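Local structure of major pollen allergen Pla l 1 (Plantago lanceolata, 4Z8W) at residues A[24-29]-A[117-122]; A[37-42]-A[75-80]; A[51-56]-A[63-68]. The protein is a secreted plantain pollen allergen of the Ole e 1 family that probably binds zinc ions. All blocks are in the same frame, centred on the assembly; numbering follows the deposited sequence. Where two conformers were deposited one is given.

In the fold
All three contacts belong to an all-β chain whose two sheets pack together. Along the sequence the order is 24-29, 37-42, 51-56, 63-68, 75-80 and 117-122, so contact 1 brackets contact 2, which brackets contact 3. Contact 2 is internal to the antiparallel sheet; contact 3, about 8 Å away centre to centre, joins that sheet's strand 51-56 to strand 62-68 of the mixed sheet. Contact 1, centred about 15 Å from contact 2 and about 20 Å from contact 3, holds a loop on strand 114-123 of the mixed sheet. L120 and F122 of that strand pack on L78, connecting contacts 1 and 2. Together the contacts build one sheet, join both sheets and secure a loop.

Contact 1 of 3, residues A[24-29]-A[117-122]; sequences NLINEL and VKPLSF
N24 OD1 and S121 OG are linked by one water, which donates to N24 OD1 at 2.9 Å and is hydrogen-bonded to S121 OG at 2.9 Å. The two side-chain oxygens are themselves 4.4 Å apart (N24 OD1 to S121 OG), so the polar link runs through the solvent molecule. S121 OG occupies the position between its backbone N and carbonyl carbon (chi1 61°), which raises the hydroxyl from the strand toward the loop. I26 supplies the apolar part. Its CG1 passes S121 CB at 3.9 Å, and the methyl beyond, CD1, presses on P119 CB at 3.3 Å, tighter than ordinary van der Waals contact. This is a loop-on-strand contact: 24-29 follows strand 8-18, while 117-122 lies on strand 114-123, which runs parallel to 8-18 in the mixed sheet. Y16 of strand 8-18 touches both I26 and P119, so the isoleucine lies against two adjacent strands. Past I26 the loop bends away in an Asx turn, with N27 OD1 accepting from L29 N at 2.9 Å; the donor sits 47° above the carbonyl plane, and N27 N is in turn hydrogen-bonded to S30 OG.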
# COMPACT_ATOMS: atom_id res chain seq x y z
N ASN A 24 -10.35 -10.99 4.87
CA ASN A 24 -9.28 -10.16 4.22
C ASN A 24 -9.92 -8.89 3.77
O ASN A 24 -10.52 -8.78 2.66
CB ASN A 24 -8.65 -10.88 3.04
CG ASN A 24 -7.63 -10.02 2.32
OD1 ASN A 24 -7.21 -9.00 2.83
ND2 ASN A 24 -7.18 -10.47 1.16
N LEU A 25 -9.90 -7.94 4.68
CA LEU A 25 -10.53 -6.67 4.43
C LEU A 25 -10.18 -5.66 5.48
O LEU A 25 -9.59 -5.99 6.55
CB LEU A 25 -12.10 -6.83 4.40
CG LEU A 25 -12.87 -6.77 5.74
CD1 LEU A 25 -14.39 -6.76 5.59
CD2 LEU A 25 -12.43 -7.84 6.72
N ILE A 26 -10.52 -4.41 5.19
CA ILE A 26 -10.40 -3.34 6.12
C ILE A 26 -11.82 -2.95 6.50
O ILE A 26 -12.62 -2.63 5.61
CB ILE A 26 -9.67 -2.11 5.51
CG1 ILE A 26 -8.19 -2.49 5.26
CG2 ILE A 26 -9.86 -0.87 6.40
CD1 ILE A 26 -7.36 -1.44 4.54
N ASN A 27 -12.11 -2.91 7.79
CA ASN A 27 -13.47 -2.57 8.27
C ASN A 27 -13.36 -1.77 9.53
O ASN A 27 -12.29 -1.29 9.83
CB ASN A 27 -14.32 -3.83 8.47
CG ASN A 27 -13.74 -4.82 9.50
OD1 ASN A 27 -12.88 -4.51 10.36
ND2 ASN A 27 -14.28 -6.03 9.46
N GLU A 28 -14.46 -1.58 10.26
CA GLU A 28 -14.44 -0.73 11.45
C GLU A 28 -13.57 -1.33 12.52
O GLU A 28 -13.25 -0.64 13.44
CB GLU A 28 -15.86 -0.51 12.04
CG GLU A 28 -16.74 -1.75 12.05
CD GLU A 28 -17.25 -2.10 10.65
OE1 GLU A 28 -17.77 -1.19 9.96
OE2 GLU A 28 -17.12 -3.27 10.22
N LEU A 29 -13.26 -2.63 12.47
CA LEU A 29 -12.38 -3.15 13.52
C LEU A 29 -10.93 -2.88 13.19
O LEU A 29 -10.08 -3.04 14.06
CB LEU A 29 -12.59 -4.64 13.84
CG LEU A 29 -13.94 -5.02 14.48
CD1 LEU A 29 -14.08 -6.53 14.60
CD2 LEU A 29 -14.20 -4.34 15.81
N VAL A 117 -4.06 6.34 -3.09
CA VAL A 117 -4.23 4.94 -3.49
C VAL A 117 -5.16 4.21 -2.51
O VAL A 117 -5.42 4.72 -1.42
CB VAL A 117 -2.86 4.30 -3.74
CG1 VAL A 117 -2.06 5.17 -4.73
CG2 VAL A 117 -2.09 4.16 -2.45
N LYS A 118 -5.65 3.02 -2.89
CA LYS A 118 -6.47 2.18 -2.07
C LYS A 118 -5.64 1.67 -0.84
O LYS A 118 -4.41 1.50 -0.97
CB LYS A 118 -7.00 0.97 -2.88
CG LYS A 118 -8.09 1.37 -3.94
CD LYS A 118 -8.60 0.09 -4.66
CE LYS A 118 -9.60 0.37 -5.82
NZ LYS A 118 -10.66 -0.68 -5.89
N PRO A 119 -6.32 1.44 0.29
CA PRO A 119 -5.60 1.03 1.56
C PRO A 119 -5.12 -0.43 1.51
O PRO A 119 -5.64 -1.23 0.75
CB PRO A 119 -6.65 1.23 2.67
CG PRO A 119 -7.97 1.31 1.96
CD PRO A 119 -7.72 1.85 0.56
N LEU A 120 -4.07 -0.74 2.25
CA LEU A 120 -3.56 -2.11 2.36
C LEU A 120 -3.60 -2.50 3.83
O LEU A 120 -3.57 -1.63 4.70
CB LEU A 120 -2.08 -2.16 1.90
CG LEU A 120 -1.86 -1.92 0.40
CD1 LEU A 120 -0.44 -1.37 0.16
CD2 LEU A 120 -2.18 -3.18 -0.37
N SER A 121 -3.65 -3.78 4.11
CA SER A 121 -3.57 -4.24 5.48
C SER A 121 -2.63 -5.45 5.66
O SER A 121 -2.57 -6.37 4.85
CB SER A 121 -5.02 -4.58 6.00
OG SER A 121 -5.58 -5.64 5.19
N PHE A 122 -1.91 -5.46 6.76
CA PHE A 122 -1.42 -6.69 7.33
C PHE A 122 -2.56 -7.36 8.16
O PHE A 122 -3.53 -6.73 8.54
CB PHE A 122 -0.27 -6.34 8.29
CG PHE A 122 0.99 -5.91 7.61
CD1 PHE A 122 1.75 -6.84 6.89
CD2 PHE A 122 1.39 -4.56 7.60
CE1 PHE A 122 2.91 -6.46 6.19
CE2 PHE A 122 2.58 -4.18 6.96
CZ PHE A 122 3.36 -5.12 6.29
O HOH W 1 -6.32 -8.39 5.48

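Contact 2 of 3, residues A[37-42]-A[75-80]; sequences QVQLDC and EIKLVK
Two amides each carry a lysine over one face. K77 NZ stands almost squarely above the Q39 amide, 3.9 Å from Q39 CD, the two side chains lying side by side and pointing the same way. At that amide's edge, Q39 NE2 donates in plane to the syn lone pair of D41 OD1 (2.8 Å, 162°), an oxygen that one modelled conformer of S52 also approaches, doubtfully close. The other carboxylate oxygen, D41 OD2, touches K77 CE at 3.3 Å; its salt bridge to K77 NZ is long, because the lysine bends at its last torsion (chi4 40°) and carries the ammonium over the glutamine. A water also approaches D41 OD2 and E75 O. Farther along, the aliphatic start of K80 lies over the Q37 amide, K80 CB being 4.0 Å from Q37 CD.

The backbones form an antiparallel ladder whose short axes make 145°. Q39 with K77 and D41 with E75 are hydrogen-bonded pairs. At Q37 a classic beta bulge intervenes: Q37 O accepts from both V79 N (2.9 Å) and K80 N (3.2 Å), shifting the register by one residue. On the reverse face V38, L40, I76 and L78 are buried, with I76 CD1 4.0 Å from L40 CD1.

The C42–C74 disulfide ties the two strands together at one end of the ladder. Strand 51-56 continues the sheet beyond 37-42, and strand 100-102 beyond 74-80. Across the sandwich, Y63, L65 and V67 of strand 62-68 meet the apolar face, while L78 packs on L120 and F122 of strand 114-123.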
# COMPACT_ATOMS: atom_id res chain seq x y z
N GLN A 37 6.35 -0.43 6.66
CA GLN A 37 7.15 -0.07 5.52
C GLN A 37 6.47 -0.58 4.24
O GLN A 37 6.11 -1.77 4.15
CB GLN A 37 8.56 -0.66 5.66
CG GLN A 37 9.36 -0.08 6.87
CD GLN A 37 10.58 -0.93 7.24
OE1 GLN A 37 11.21 -1.61 6.39
NE2 GLN A 37 10.89 -0.94 8.52
N VAL A 38 6.41 0.32 3.25
CA VAL A 38 5.79 0.07 1.95
C VAL A 38 6.81 0.35 0.84
O VAL A 38 7.87 0.95 1.07
CB VAL A 38 4.48 0.89 1.77
CG1 VAL A 38 3.47 0.68 2.92
CG2 VAL A 38 4.80 2.38 1.72
N GLN A 39 6.55 -0.11 -0.37
CA GLN A 39 7.44 0.20 -1.46
C GLN A 39 6.64 0.39 -2.76
O GLN A 39 5.79 -0.47 -3.11
CB GLN A 39 8.43 -0.95 -1.64
CG GLN A 39 9.46 -0.74 -2.75
CD GLN A 39 10.56 -1.75 -2.65
OE1 GLN A 39 11.16 -1.92 -1.57
NE2 GLN A 39 10.81 -2.49 -3.75
N LEU A 40 6.88 1.53 -3.39
CA LEU A 40 6.47 1.84 -4.81
C LEU A 40 7.46 1.25 -5.83
O LEU A 40 8.67 1.47 -5.74
CB LEU A 40 6.30 3.36 -5.00
CG LEU A 40 6.13 3.75 -6.51
CD1 LEU A 40 4.78 3.26 -7.06
CD2 LEU A 40 6.32 5.24 -6.82
N ASP A 41 6.97 0.42 -6.76
CA ASP A 41 7.76 -0.15 -7.85
C ASP A 41 7.06 0.12 -9.16
O ASP A 41 5.84 -0.17 -9.27
CB ASP A 41 7.88 -1.68 -7.70
CG ASP A 41 8.65 -2.09 -6.41
OD1 ASP A 41 9.74 -1.56 -6.18
OD2 ASP A 41 8.11 -2.86 -5.60
N CYS A 42 7.81 0.65 -10.12
CA CYS A 42 7.27 0.97 -11.48
C CYS A 42 8.18 0.27 -12.48
O CYS A 42 9.42 0.35 -12.39
CB CYS A 42 7.31 2.47 -11.80
SG CYS A 42 6.48 3.60 -10.68
N GLU A 75 3.00 0.28 -8.78
CA GLU A 75 2.16 -0.20 -7.71
C GLU A 75 2.85 -0.24 -6.38
O GLU A 75 4.10 -0.31 -6.31
CB GLU A 75 1.51 -1.57 -8.03
CG GLU A 75 2.50 -2.70 -8.05
CD GLU A 75 1.96 -3.91 -8.84
OE1 GLU A 75 2.46 -5.01 -8.60
OE2 GLU A 75 1.09 -3.76 -9.72
N ILE A 76 2.03 -0.14 -5.33
CA ILE A 76 2.52 -0.09 -3.95
C ILE A 76 2.31 -1.46 -3.28
O ILE A 76 1.17 -2.00 -3.26
CB ILE A 76 1.92 1.04 -3.11
CG1 ILE A 76 2.31 2.41 -3.65
CG2 ILE A 76 2.51 1.03 -1.68
CD1 ILE A 76 1.48 2.83 -4.84
N LYS A 77 3.40 -2.02 -2.71
CA LYS A 77 3.28 -3.27 -1.91
C LYS A 77 3.68 -3.10 -0.44
O LYS A 77 4.48 -2.23 -0.12
CB LYS A 77 4.06 -4.44 -2.58
CG LYS A 77 5.60 -4.30 -2.59
CD LYS A 77 6.19 -5.49 -3.40
CE LYS A 77 7.71 -5.39 -3.57
NZ LYS A 77 8.35 -4.91 -2.31
N LEU A 78 3.05 -3.88 0.45
CA LEU A 78 3.49 -3.90 1.86
C LEU A 78 4.84 -4.64 1.87
O LEU A 78 5.06 -5.51 1.06
CB LEU A 78 2.54 -4.74 2.70
CG LEU A 78 1.12 -4.18 2.84
CD1 LEU A 78 0.25 -5.15 3.67
CD2 LEU A 78 1.17 -2.78 3.42
N VAL A 79 5.76 -4.23 2.73
CA VAL A 79 7.02 -5.05 2.83
C VAL A 79 7.17 -5.50 4.30
O VAL A 79 7.18 -6.72 4.58
CB VAL A 79 8.28 -4.23 2.47
CG1 VAL A 79 9.53 -5.13 2.57
CG2 VAL A 79 8.13 -3.50 1.12
N LYS A 80 7.25 -4.56 5.23
CA LYS A 80 7.37 -4.90 6.64
C LYS A 80 6.34 -4.29 7.59
O LYS A 80 6.09 -3.06 7.62
CB LYS A 80 8.74 -4.44 7.23
CG LYS A 80 10.01 -4.95 6.53
CD LYS A 80 10.13 -6.49 6.50
CE LYS A 80 11.61 -6.89 6.28
NZ LYS A 80 11.67 -8.39 6.04
O HOH W 2 5.40 -2.75 -5.52

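Contact 3 of 3, residues A[51-56]-A[63-68]; sequences YSIGGE and YRLPVV
The direct hydrogen bond between Y51 and V68 is nearly straight: V68 N donates to Y51 OH at 3.0 Å with an angle of 170°. The phenol reaches across because CG is anti to the backbone N (chi1 176°), extending the ring from its strand to the opposite main chain. Outside the two segments the same ring stacks with H71, whose NE2 is hydrogen-bonded to V68 O; the N and O of V68 are thus each bonded, N to the tyrosine and O to the histidine.

A second polar link, at the far end, is indirect. One water donates to E56 O and accepts from R64 N, both at 2.9 Å, bridging backbone to backbone where no direct hydrogen bond joins the two segments. The segments run antiparallel at 150°, but their axes come no nearer than 6.5 Å and no beta bridge forms.

Apolar contacts occupy the middle. I53 CD1 presses on the strand at L65 and P66, touching L65 CB and lying 3.1 Å from P66 O and 3.3 Å from P66 CD, the latter closer than usual for two carbons. L65 CD2 lies 3.6 Å from G55 N, against the backbone of this residue without a side chain. Nearer V68, V67 CG1 approaches Y51 CE2 obliquely at 4.0 Å.

These two strands follow each other in the chain but bond to different sheets. Strand 51-56 is an outermost strand of the antiparallel sheet within the chain, hydrogen-bonded to 37-42, whereas 62-68 pairs antiparallel with 8-18 in the mixed sheet. L40 of strand 37-42 fills in behind, touching I53, L65 and V67, and the Y63 ring continues inward to V38, V15 and V117.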
# COMPACT_ATOMS: atom_id res chain seq x y z
N TYR A 51 12.13 1.57 -11.42
CA TYR A 51 12.09 2.75 -10.54
C TYR A 51 11.35 2.28 -9.31
O TYR A 51 10.24 1.70 -9.44
CB TYR A 51 11.36 3.92 -11.18
CG TYR A 51 11.18 5.15 -10.33
CD1 TYR A 51 12.18 6.10 -10.26
CD2 TYR A 51 9.98 5.40 -9.62
CE1 TYR A 51 12.05 7.27 -9.53
CE2 TYR A 51 9.85 6.56 -8.83
CZ TYR A 51 10.91 7.48 -8.79
OH TYR A 51 10.83 8.67 -8.05
N SER A 52 11.97 2.52 -8.15
CA SER A 52 11.47 2.02 -6.86
C SER A 52 11.69 3.06 -5.80
O SER A 52 12.71 3.72 -5.84
CB SER A 52 12.24 0.79 -6.42
OG SER A 52 11.68 -0.36 -6.99
N ILE A 53 10.74 3.22 -4.89
CA ILE A 53 10.90 4.12 -3.73
C ILE A 53 10.16 3.55 -2.49
O ILE A 53 9.04 3.05 -2.61
CB ILE A 53 10.55 5.56 -4.02
CG1 ILE A 53 10.22 6.30 -2.73
CG2 ILE A 53 9.46 5.67 -5.03
CD1 ILE A 53 9.28 7.43 -2.94
N GLY A 54 10.83 3.63 -1.33
CA GLY A 54 10.35 3.05 -0.06
C GLY A 54 10.02 4.16 0.92
O GLY A 54 10.47 5.26 0.73
N GLY A 55 9.13 3.91 1.88
CA GLY A 55 8.86 4.87 2.99
C GLY A 55 8.04 4.15 4.07
O GLY A 55 7.63 2.96 3.91
N GLU A 56 7.77 4.89 5.12
CA GLU A 56 7.18 4.37 6.32
C GLU A 56 5.93 5.13 6.56
O GLU A 56 5.79 6.27 6.14
CB GLU A 56 8.17 4.58 7.54
CG GLU A 56 9.34 3.63 7.47
CD GLU A 56 9.87 3.24 8.84
OE1 GLU A 56 9.42 3.82 9.88
OE2 GLU A 56 10.72 2.34 8.86
N TYR A 63 1.28 6.80 4.45
CA TYR A 63 2.62 7.01 3.92
C TYR A 63 2.50 8.12 2.84
O TYR A 63 1.42 8.39 2.35
CB TYR A 63 3.27 5.74 3.30
CG TYR A 63 2.34 5.01 2.27
CD1 TYR A 63 2.26 5.43 0.90
CD2 TYR A 63 1.56 3.93 2.68
CE1 TYR A 63 1.43 4.76 0.01
CE2 TYR A 63 0.70 3.23 1.77
CZ TYR A 63 0.64 3.66 0.47
OH TYR A 63 -0.15 3.00 -0.43
N ARG A 64 3.62 8.69 2.41
CA ARG A 64 3.55 9.77 1.39
C ARG A 64 4.89 9.72 0.73
O ARG A 64 5.93 10.14 1.26
CB ARG A 64 3.21 11.11 2.05
CG ARG A 64 3.28 12.32 1.17
CD ARG A 64 2.84 13.55 1.96
NE ARG A 64 3.10 14.76 1.22
CZ ARG A 64 2.18 15.36 0.46
NH1 ARG A 64 0.94 14.83 0.35
NH2 ARG A 64 2.49 16.46 -0.21
N LEU A 65 4.89 9.08 -0.44
CA LEU A 65 6.13 8.82 -1.12
C LEU A 65 6.38 9.90 -2.17
O LEU A 65 5.49 10.17 -3.01
CB LEU A 65 6.09 7.45 -1.75
CG LEU A 65 5.60 6.26 -0.92
CD1 LEU A 65 5.42 5.06 -1.86
CD2 LEU A 65 6.54 5.89 0.24
N PRO A 66 7.58 10.54 -2.13
CA PRO A 66 7.85 11.64 -3.10
C PRO A 66 8.40 11.00 -4.36
O PRO A 66 9.30 10.20 -4.30
CB PRO A 66 8.96 12.47 -2.38
CG PRO A 66 9.58 11.54 -1.39
CD PRO A 66 8.77 10.24 -1.30
N VAL A 67 7.77 11.26 -5.50
CA VAL A 67 8.16 10.58 -6.75
C VAL A 67 8.66 11.67 -7.71
O VAL A 67 8.11 12.74 -7.73
CB VAL A 67 6.90 9.94 -7.33
CG1 VAL A 67 7.08 9.49 -8.81
CG2 VAL A 67 6.51 8.76 -6.39
N VAL A 68 9.71 11.40 -8.46
CA VAL A 68 10.17 12.37 -9.47
C VAL A 68 9.84 11.78 -10.84
O VAL A 68 10.20 10.62 -11.12
CB VAL A 68 11.70 12.55 -9.36
CG1 VAL A 68 12.21 13.65 -10.33
CG2 VAL A 68 12.11 12.84 -7.90
O HOH W 3 6.07 7.68 3.64